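Local coordinates for MAGE domain-containing protein (Xenopus laevis, PDB 7DG2), which probably serves as the MAGE-family (Nse3) subunit of the Smc5/6 complex, pairing with Nse1 to bind and shape Nse4, at residues Ile75-Asn80 with Phe178-Lys183; Lys154-Asn159 with Tyr169-Gly174. One frame throughout, in Å; residues are numbered along the deposited sequence.

Interaction 1 of 2, residues Ile75-Asn80 with Phe178-Lys183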
ATOM      1  N   ILE B  75     -20.839  -5.932  -8.911  1.00 20.54           N
ATOM      2  CA  ILE B  75     -19.458  -5.505  -8.724  1.00 17.62           C
ATOM      3  C   ILE B  75     -19.185  -5.368  -7.230  1.00 18.31           C
ATOM      4  O   ILE B  75     -20.032  -4.891  -6.457  1.00 17.10           O
ATOM      5  CB  ILE B  75     -19.126  -4.208  -9.495  1.00 25.01           C
ATOM      6  CG1 ILE B  75     -19.941  -3.025  -8.989  1.00 27.67           C
ATOM      7  CG2 ILE B  75     -19.371  -4.415 -10.997  1.00 29.37           C
ATOM      8  CD1 ILE B  75     -19.443  -1.674  -9.504  1.00 33.49           C
ATOM      9  N   TYR B  76     -18.005  -5.820  -6.822  1.00 14.85           N
ATOM     10  CA  TYR B  76     -17.632  -5.928  -5.417  1.00 15.17           C
ATOM     11  C   TYR B  76     -16.539  -4.937  -5.056  1.00 15.62           C
ATOM     12  O   TYR B  76     -15.754  -4.517  -5.905  1.00 15.39           O
ATOM     13  CB  TYR B  76     -17.099  -7.317  -5.087  1.00 14.35           C
ATOM     14  CG  TYR B  76     -18.049  -8.464  -5.357  1.00 15.27           C
ATOM     15  CD1 TYR B  76     -19.351  -8.452  -4.875  1.00 18.12           C
ATOM     16  CD2 TYR B  76     -17.627  -9.565  -6.082  1.00 14.35           C
ATOM     17  CE1 TYR B  76     -20.213  -9.523  -5.125  1.00 18.25           C
ATOM     18  CE2 TYR B  76     -18.468 -10.640  -6.320  1.00 15.38           C
ATOM     19  CZ  TYR B  76     -19.753 -10.615  -5.844  1.00 15.98           C
ATOM     20  OH  TYR B  76     -20.585 -11.684  -6.109  1.00 16.18           O
ATOM     21  N   ILE B  77     -16.478  -4.598  -3.767  1.00 13.99           N
ATOM     22  CA  ILE B  77     -15.336  -3.911  -3.176  1.00 12.78           C
ATOM     23  C   ILE B  77     -14.975  -4.645  -1.890  1.00 13.75           C
ATOM     24  O   ILE B  77     -15.698  -5.527  -1.425  1.00 14.08           O
ATOM     25  CB  ILE B  77     -15.610  -2.420  -2.886  1.00 14.04           C
ATOM     26  CG1 ILE B  77     -16.679  -2.269  -1.802  1.00 16.11           C
ATOM     27  CG2 ILE B  77     -16.003  -1.665  -4.155  1.00 16.36           C
ATOM     28  CD1 ILE B  77     -16.817  -0.826  -1.307  1.00 17.93           C
ATOM     29  N   LEU B  78     -13.843  -4.253  -1.298  1.00 12.03           N
ATOM     30  CA  LEU B  78     -13.421  -4.765  -0.001  1.00 12.94           C
ATOM     31  C   LEU B  78     -13.476  -3.621   1.003  1.00 13.95           C
ATOM     32  O   LEU B  78     -12.886  -2.568   0.764  1.00 15.70           O
ATOM     33  CB  LEU B  78     -11.994  -5.336  -0.074  1.00 13.66           C
ATOM     34  CG  LEU B  78     -11.771  -6.541  -0.987  1.00 14.20           C
ATOM     35  CD1 LEU B  78     -10.280  -6.873  -1.031  1.00 15.23           C
ATOM     36  CD2 LEU B  78     -12.580  -7.743  -0.508  1.00 17.57           C
ATOM     37  N   THR B  79     -14.188  -3.817   2.115  1.00 13.23           N
ATOM     38  CA  THR B  79     -14.242  -2.823   3.186  1.00 15.07           C
ATOM     39  C   THR B  79     -13.671  -3.424   4.466  1.00 15.62           C
ATOM     40  O   THR B  79     -13.465  -4.636   4.581  1.00 15.05           O
ATOM     41  CB  THR B  79     -15.675  -2.323   3.444  1.00 16.72           C
ATOM     42  OG1 THR B  79     -16.475  -3.408   3.916  1.00 16.88           O
ATOM     43  CG2 THR B  79     -16.286  -1.749   2.164  1.00 18.83           C
ATOM     44  N   ASN B  80     -13.411  -2.557   5.445  1.00 14.89           N
ATOM     45  CA  ASN B  80     -12.698  -2.974   6.644  1.00 15.15           C
ATOM     46  C   ASN B  80     -13.688  -3.363   7.737  1.00 17.25           C
ATOM     47  O   ASN B  80     -14.637  -2.622   8.018  1.00 17.39           O
ATOM     48  CB  ASN B  80     -11.784  -1.849   7.130  1.00 14.82           C
ATOM     49  CG  ASN B  80     -10.584  -2.368   7.876  1.00 15.21           C
ATOM     50  OD1 ASN B  80     -10.675  -3.360   8.609  1.00 16.27           O
ATOM     51  ND2 ASN B  80      -9.435  -1.721   7.673  1.00 15.92           N
ATOM     52  N   PHE B 178     -20.866   5.314  -0.069  1.00 18.01           N
ATOM     53  CA  PHE B 178     -21.937   4.848   0.805  1.00 18.31           C
ATOM     54  C   PHE B 178     -21.568   3.579   1.552  1.00 20.28           C
ATOM     55  O   PHE B 178     -22.156   3.315   2.608  1.00 20.75           O
ATOM     56  CB  PHE B 178     -23.223   4.621   0.009  1.00 17.97           C
ATOM     57  CG  PHE B 178     -23.959   5.890  -0.300  1.00 20.90           C
ATOM     58  CD1 PHE B 178     -24.601   6.588   0.713  1.00 25.71           C
ATOM     59  CD2 PHE B 178     -23.995   6.389  -1.588  1.00 23.37           C
ATOM     60  CE1 PHE B 178     -25.277   7.768   0.441  1.00 26.83           C
ATOM     61  CE2 PHE B 178     -24.667   7.559  -1.867  1.00 27.79           C
ATOM     62  CZ  PHE B 178     -25.308   8.252  -0.850  1.00 26.84           C
ATOM     63  N   LYS B 179     -20.609   2.794   1.042  1.00 18.97           N
ATOM     64  CA  LYS B 179     -20.181   1.579   1.729  1.00 19.79           C
ATOM     65  C   LYS B 179     -19.002   1.805   2.665  1.00 19.78           C
ATOM     66  O   LYS B 179     -18.897   1.122   3.690  1.00 24.09           O
ATOM     67  CB  LYS B 179     -19.809   0.492   0.712  1.00 20.61           C
ATOM     68  CG  LYS B 179     -20.961   0.035  -0.148  1.00 25.07           C
ATOM     69  CD  LYS B 179     -22.066  -0.574   0.670  1.00 26.56           C
ATOM     70  CE  LYS B 179     -23.224  -1.012  -0.219  1.00 30.34           C
ATOM     71  NZ  LYS B 179     -24.299  -1.670   0.582  1.00 35.43           N
ATOM     72  N   GLU B 180     -18.120   2.755   2.362  1.00 17.04           N
ATOM     73  CA  GLU B 180     -16.959   2.970   3.212  1.00 17.56           C
ATOM     74  C   GLU B 180     -17.200   4.006   4.299  1.00 20.47           C
ATOM     75  O   GLU B 180     -16.540   3.949   5.343  1.00 19.52           O
ATOM     76  CB  GLU B 180     -15.747   3.377   2.370  1.00 18.81           C
ATOM     77  CG  GLU B 180     -15.186   2.217   1.529  1.00 18.70           C
ATOM     78  CD  GLU B 180     -13.861   2.539   0.865  1.00 18.45           C
ATOM     79  OE1 GLU B 180     -13.336   3.664   1.042  1.00 17.50           O
ATOM     80  OE2 GLU B 180     -13.331   1.647   0.175  1.00 21.19           O
ATOM     81  N   THR B 181     -18.129   4.937   4.102  1.00 17.74           N
ATOM     82  CA  THR B 181     -18.467   5.896   5.158  1.00 17.49           C
ATOM     83  C   THR B 181     -19.992   6.000   5.209  1.00 19.39           C
ATOM     84  O   THR B 181     -20.718   5.122   4.732  1.00 19.29           O
ATOM     85  CB  THR B 181     -17.717   7.232   4.939  1.00 19.69           C
ATOM     86  OG1 THR B 181     -17.830   8.057   6.110  1.00 18.84           O
ATOM     87  CG2 THR B 181     -18.234   8.005   3.719  1.00 19.47           C
ATOM     88  N   SER B 182     -20.505   7.052   5.841  1.00 17.78           N
ATOM     89  CA  SER B 182     -21.942   7.222   5.968  1.00 20.04           C
ATOM     90  C   SER B 182     -22.233   8.707   6.091  1.00 17.71           C
ATOM     91  O   SER B 182     -21.352   9.506   6.401  1.00 16.33           O
ATOM     92  CB  SER B 182     -22.499   6.482   7.188  1.00 18.57           C
ATOM     93  OG  SER B 182     -22.165   7.163   8.394  1.00 20.41           O
ATOM     94  N   LYS B 183     -23.493   9.070   5.869  1.00 19.67           N
ATOM     95  CA  LYS B 183     -23.862  10.469   6.060  1.00 18.41           C
ATOM     96  C   LYS B 183     -23.596  10.925   7.491  1.00 17.54           C
ATOM     97  O   LYS B 183     -23.096  12.034   7.707  1.00 18.21           O
ATOM     98  CB  LYS B 183     -25.331  10.680   5.692  1.00 19.64           C
ATOM     99  CG  LYS B 183     -25.615  10.595   4.197  1.00 21.19           C
ATOM    100  CD  LYS B 183     -27.103  10.788   3.948  1.00 20.50           C
ATOM    101  CE  LYS B 183     -27.425  10.819   2.469  1.00 22.13           C
ATOM    102  NZ  LYS B 183     -28.913  10.956   2.253  1.00 25.00           N
TER
HETATM  103  O   HOH W   1     -11.540  -0.198   0.980  1.00 15.13           O

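Interaction 2 of 2, residues Lys154-Asn159 with Tyr169-Gly174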
ATOM      1  N   LYS B 154     -15.530   4.896  -7.823  1.00 18.86           N
ATOM      2  CA  LYS B 154     -16.914   4.986  -7.357  1.00 16.75           C
ATOM      3  C   LYS B 154     -17.046   5.716  -6.025  1.00 16.65           C
ATOM      4  O   LYS B 154     -18.045   5.536  -5.321  1.00 19.50           O
ATOM      5  CB  LYS B 154     -17.586   3.614  -7.246  1.00 20.39           C
ATOM      6  CG  LYS B 154     -17.455   2.757  -8.486  1.00 25.54           C
ATOM      7  CD  LYS B 154     -18.082   3.409  -9.678  1.00 26.54           C
ATOM      8  CE  LYS B 154     -18.325   2.366 -10.765  1.00 34.77           C
ATOM      9  NZ  LYS B 154     -18.898   2.989 -11.983  1.00 30.11           N
ATOM     10  N   TYR B 155     -16.064   6.548  -5.663  1.00 17.65           N
ATOM     11  CA  TYR B 155     -16.271   7.447  -4.531  1.00 18.34           C
ATOM     12  C   TYR B 155     -17.227   8.572  -4.889  1.00 17.93           C
ATOM     13  O   TYR B 155     -17.979   9.039  -4.034  1.00 18.72           O
ATOM     14  CB  TYR B 155     -14.951   8.049  -4.060  1.00 17.61           C
ATOM     15  CG  TYR B 155     -14.122   7.150  -3.177  1.00 17.67           C
ATOM     16  CD1 TYR B 155     -14.618   6.693  -1.963  1.00 16.33           C
ATOM     17  CD2 TYR B 155     -12.819   6.808  -3.535  1.00 18.39           C
ATOM     18  CE1 TYR B 155     -13.841   5.893  -1.129  1.00 18.02           C
ATOM     19  CE2 TYR B 155     -12.046   6.006  -2.727  1.00 17.78           C
ATOM     20  CZ  TYR B 155     -12.553   5.562  -1.526  1.00 19.27           C
ATOM     21  OH  TYR B 155     -11.769   4.754  -0.735  1.00 21.31           O
ATOM     22  N   LEU B 156     -17.213   9.017  -6.142  1.00 19.57           N
ATOM     23  CA  LEU B 156     -18.073  10.099  -6.588  1.00 18.61           C
ATOM     24  C   LEU B 156     -18.767   9.703  -7.883  1.00 20.34           C
ATOM     25  O   LEU B 156     -18.254   8.894  -8.660  1.00 21.64           O
ATOM     26  CB  LEU B 156     -17.272  11.381  -6.825  1.00 17.99           C
ATOM     27  CG  LEU B 156     -16.506  11.990  -5.645  1.00 18.80           C
ATOM     28  CD1 LEU B 156     -15.619  13.129  -6.117  1.00 17.99           C
ATOM     29  CD2 LEU B 156     -17.463  12.452  -4.559  1.00 16.05           C
ATOM     30  N   GLU B 157     -19.938  10.290  -8.099  1.00 20.83           N
ATOM     31  CA  GLU B 157     -20.589  10.332  -9.403  1.00 26.16           C
ATOM     32  C   GLU B 157     -20.367  11.707 -10.022  1.00 26.40           C
ATOM     33  O   GLU B 157     -20.374  12.720  -9.319  1.00 22.99           O
ATOM     34  CB  GLU B 157     -22.089  10.074  -9.286  1.00 26.06           C
ATOM     35  CG  GLU B 157     -22.491   8.650  -9.016  1.00 31.12           C
ATOM     36  CD  GLU B 157     -23.998   8.499  -9.013  1.00 38.58           C
ATOM     37  OE1 GLU B 157     -24.691   9.510  -9.281  1.00 39.40           O
ATOM     38  OE2 GLU B 157     -24.490   7.382  -8.743  1.00 44.41           O
ATOM     39  N   TYR B 158     -20.198  11.732 -11.344  1.00 29.09           N
ATOM     40  CA  TYR B 158     -19.865  12.939 -12.101  1.00 28.42           C
ATOM     41  C   TYR B 158     -20.829  12.957 -13.279  1.00 30.83           C
ATOM     42  O   TYR B 158     -20.585  12.280 -14.281  1.00 32.55           O
ATOM     43  CB  TYR B 158     -18.409  12.908 -12.562  1.00 29.34           C
ATOM     44  CG  TYR B 158     -17.891  14.153 -13.247  1.00 30.13           C
ATOM     45  CD1 TYR B 158     -17.928  15.383 -12.612  1.00 30.92           C
ATOM     46  CD2 TYR B 158     -17.333  14.090 -14.526  1.00 30.99           C
ATOM     47  CE1 TYR B 158     -17.425  16.523 -13.222  1.00 34.23           C
ATOM     48  CE2 TYR B 158     -16.830  15.227 -15.145  1.00 31.22           C
ATOM     49  CZ  TYR B 158     -16.882  16.442 -14.491  1.00 32.08           C
ATOM     50  OH  TYR B 158     -16.391  17.584 -15.088  1.00 35.38           O
ATOM     51  N   ASN B 159     -21.926  13.701 -13.144  1.00 28.62           N
ATOM     52  CA  ASN B 159     -23.077  13.570 -14.031  1.00 34.18           C
ATOM     53  C   ASN B 159     -23.359  14.874 -14.762  1.00 33.66           C
ATOM     54  O   ASN B 159     -23.283  15.955 -14.174  1.00 28.38           O
ATOM     55  CB  ASN B 159     -24.320  13.154 -13.242  1.00 32.28           C
ATOM     56  CG  ASN B 159     -24.128  11.846 -12.492  1.00 32.61           C
ATOM     57  OD1 ASN B 159     -23.492  10.922 -12.997  1.00 36.20           O
ATOM     58  ND2 ASN B 159     -24.680  11.765 -11.278  1.00 34.47           N
ATOM     59  N   TYR B 169     -21.621  20.020 -15.222  1.00 37.29           N
ATOM     60  CA  TYR B 169     -21.576  18.779 -14.463  1.00 33.73           C
ATOM     61  C   TYR B 169     -21.887  19.019 -12.990  1.00 33.10           C
ATOM     62  O   TYR B 169     -21.634  20.099 -12.445  1.00 29.89           O
ATOM     63  CB  TYR B 169     -20.206  18.111 -14.595  1.00 34.07           C
ATOM     64  CG  TYR B 169     -19.991  17.442 -15.931  1.00 34.93           C
ATOM     65  CD1 TYR B 169     -19.519  18.159 -17.017  1.00 37.50           C
ATOM     66  CD2 TYR B 169     -20.273  16.092 -16.104  1.00 37.90           C
ATOM     67  CE1 TYR B 169     -19.329  17.544 -18.242  1.00 40.47           C
ATOM     68  CE2 TYR B 169     -20.079  15.470 -17.316  1.00 38.07           C
ATOM     69  CZ  TYR B 169     -19.610  16.201 -18.383  1.00 40.55           C
ATOM     70  OH  TYR B 169     -19.423  15.585 -19.598  1.00 49.05           O
ATOM     71  N   GLU B 170     -22.440  17.993 -12.348  1.00 29.36           N
ATOM     72  CA  GLU B 170     -22.684  18.013 -10.915  1.00 27.06           C
ATOM     73  C   GLU B 170     -22.211  16.702 -10.298  1.00 26.55           C
ATOM     74  O   GLU B 170     -22.089  15.677 -10.972  1.00 26.92           O
ATOM     75  CB  GLU B 170     -24.164  18.246 -10.596  1.00 28.71           C
ATOM     76  CG  GLU B 170     -25.084  17.197 -11.184  1.00 33.54           C
ATOM     77  CD  GLU B 170     -26.534  17.635 -11.175  1.00 38.75           C
ATOM     78  OE1 GLU B 170     -26.804  18.792 -10.785  1.00 40.65           O
ATOM     79  OE2 GLU B 170     -27.399  16.820 -11.556  1.00 47.55           O
ATOM     80  N   PHE B 171     -21.954  16.750  -8.994  1.00 27.05           N
ATOM     81  CA  PHE B 171     -21.384  15.628  -8.266  1.00 26.48           C
ATOM     82  C   PHE B 171     -22.375  15.077  -7.252  1.00 24.42           C
ATOM     83  O   PHE B 171     -23.102  15.835  -6.600  1.00 24.15           O
ATOM     84  CB  PHE B 171     -20.126  16.054  -7.517  1.00 26.10           C
ATOM     85  CG  PHE B 171     -18.915  16.241  -8.373  1.00 29.63           C
ATOM     86  CD1 PHE B 171     -18.081  15.169  -8.656  1.00 27.59           C
ATOM     87  CD2 PHE B 171     -18.556  17.503  -8.826  1.00 30.19           C
ATOM     88  CE1 PHE B 171     -16.926  15.351  -9.394  1.00 30.68           C
ATOM     89  CE2 PHE B 171     -17.402  17.691  -9.558  1.00 31.13           C
ATOM     90  CZ  PHE B 171     -16.595  16.616  -9.851  1.00 31.83           C
ATOM     91  N   ARG B 172     -22.378  13.751  -7.099  1.00 20.45           N
ATOM     92  CA  ARG B 172     -23.052  13.078  -5.998  1.00 19.95           C
ATOM     93  C   ARG B 172     -22.066  12.098  -5.371  1.00 19.43           C
ATOM     94  O   ARG B 172     -21.016  11.801  -5.945  1.00 19.48           O
ATOM     95  CB  ARG B 172     -24.306  12.325  -6.472  1.00 26.84           C
ATOM     96  CG  ARG B 172     -25.278  13.156  -7.302  1.00 28.21           C
ATOM     97  CD  ARG B 172     -26.530  12.348  -7.641  1.00 29.99           C
ATOM     98  NE  ARG B 172     -27.221  11.906  -6.430  1.00 36.91           N
ATOM     99  CZ  ARG B 172     -28.146  12.622  -5.797  1.00 38.28           C
ATOM    100  NH1 ARG B 172     -28.489  13.816  -6.267  1.00 36.27           N
ATOM    101  NH2 ARG B 172     -28.726  12.154  -4.694  1.00 32.03           N
ATOM    102  N   TRP B 173     -22.411  11.585  -4.189  1.00 22.02           N
ATOM    103  CA  TRP B 173     -21.658  10.460  -3.641  1.00 20.73           C
ATOM    104  C   TRP B 173     -21.770   9.251  -4.560  1.00 22.63           C
ATOM    105  O   TRP B 173     -22.850   8.949  -5.083  1.00 22.72           O
ATOM    106  CB  TRP B 173     -22.187  10.052  -2.265  1.00 19.12           C
ATOM    107  CG  TRP B 173     -21.867  10.952  -1.120  1.00 18.65           C
ATOM    108  CD1 TRP B 173     -21.577  12.281  -1.160  1.00 17.85           C
ATOM    109  CD2 TRP B 173     -21.838  10.568   0.259  1.00 18.25           C
ATOM    110  NE1 TRP B 173     -21.361  12.754   0.122  1.00 16.80           N
ATOM    111  CE2 TRP B 173     -21.512  11.717   1.008  1.00 19.62           C
ATOM    112  CE3 TRP B 173     -22.048   9.357   0.932  1.00 19.72           C
ATOM    113  CZ2 TRP B 173     -21.384  11.694   2.400  1.00 18.88           C
ATOM    114  CZ3 TRP B 173     -21.922   9.336   2.323  1.00 20.96           C
ATOM    115  CH2 TRP B 173     -21.599  10.500   3.038  1.00 17.18           C
ATOM    116  N   GLY B 174     -20.643   8.530  -4.726  1.00 21.24           N
ATOM    117  CA  GLY B 174     -20.651   7.254  -5.408  1.00 21.00           C
ATOM    118  C   GLY B 174     -20.928   6.073  -4.475  1.00 21.81           C
ATOM    119  O   GLY B 174     -20.941   6.205  -3.253  1.00 19.72           O
TER
HETATM  120  O   HOH W   2     -26.721  13.937 -10.676  1.00 32.74           O

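Interaction 1 of 2, residues Ile75-Asn80 with Phe178-Lys183
Ile77 reaches across from strand 75-80 to the last turn of helix 175-180, where its CD1 methyl lies 3.8 Å from CB of Lys179. CG1 of Ile77 sits between the backbone N and the carbonyl carbon (chi1 66°), and the chain then runs on extended, which carries CD1 out to the helix. Lys179 offers the base of its side chain; a bend at chi2 (-62°) leads the ammonium end away from the strand. Thr79 adds the second apolar touch, with its methyl CG2 4.2 Å from Glu180 CG and as far from the carbonyl oxygen of Lys179. The hydroxyl of Thr79 is directed elsewhere, to the carboxylate of Glu67 on the neighbouring strand 64-70. Strand 75-80 is the central strand of a small antiparallel sheet, consistent with the first of the two winged-helix units of a MAGE domain, and helix 175-180 follows the hairpin of strands 156-160 and 169-173. Between residues 75-80 and 178-183 the contact consists of a few aliphatic atoms and a bridging water. That water lies 2.7 Å from Leu78 O and 2.7 Å from Glu180 OE2, placed to donate to each, although other acceptors nearby compete for its protons. Glu180 stretches beyond CG, bringing its buried carboxylate to the water; OE2 also forms a salt bridge with Arg176, while OE1 is hydrogen-bonded to the Tyr155 hydroxyl. The Nse4 chain borders the same junction: Thr65 of that chain packs on Leu78 and Arg64 of that chain on Glu180.

Interaction 2 of 2, residues Lys154-Asn159 with Tyr169-Gly174
Tyr158 and Tyr169, set diagonally on neighbouring strands, lay their rings in an offset stack with planes only 9° apart and centroids 4.4 Å from each other. CD2 of Tyr169 stands over the centre of the Tyr158 ring, whereas Tyr158 CE2 lies nearer the rim of its partner. The two side chains cross at about a right angle, though their rings lie nearly parallel, Tyr158 having CG anti to the backbone N (chi1 -174°), and the Tyr158 hydroxyl goes on to the carboxylate of Glu118. Phe171, directly across from Tyr158, completes an aromatic cluster: its CZ comes within 3.3 Å of Tyr158 CD1, the two ring planes being inclined at 40°. Leu156 extends this apolar face, its CD1 4.1 Å from Phe171 CD1. Helices 94-111, 118-127 and 142-152 all contribute side chains that pack against it.

Glu157, Asn159, Glu170 and Arg172 occupy the other, more polar face. Asn159 ND2 donates to Glu157 OE1 at 3.0 Å, approaching the anti side of the carboxylate, and shares water 2 with Glu170 OE2. Glu157 and Arg172 run side by side, but OE1 of Glu157 remains 4.5 Å from NE of Arg172, beyond a salt bridge.

Paired backbone bonds join Glu157 with Arg172 and Asn159 with Glu170. At the hairpin's base, Gly174 N donates to Tyr155 O at 2.8 Å from above the carbonyl plane; Gly174 is also the N-cap of the next helix, and its CA makes a CA-H...O contact with Lys154 O, 3.1 Å away. With strand 116-117 added beside 169-173, this antiparallel beta hairpin is consistent with the wing of the second winged-helix unit in a MAGE domain.

Interactions 1 and 2 have centres 15 Å apart and both fall within the MAGE homology domain. Along the chain the order is 75-80, 154-159, 169-174, 178-183, so the hairpin of interaction 2 forms between the two halves of interaction 1. Each contact uses a different three-stranded antiparallel sheet, one built round strand 75-80 and the other round strand 169-173. Strand 169-173 runs almost directly into helix 175-180, and Trp173 packs against Phe178 and the backbone of Ser182. Interaction 2 therefore shapes a single sheet locally, while interaction 1 ties the helix that follows it to the sheet of strand 75-80, beside which the Nse4 chain is bound.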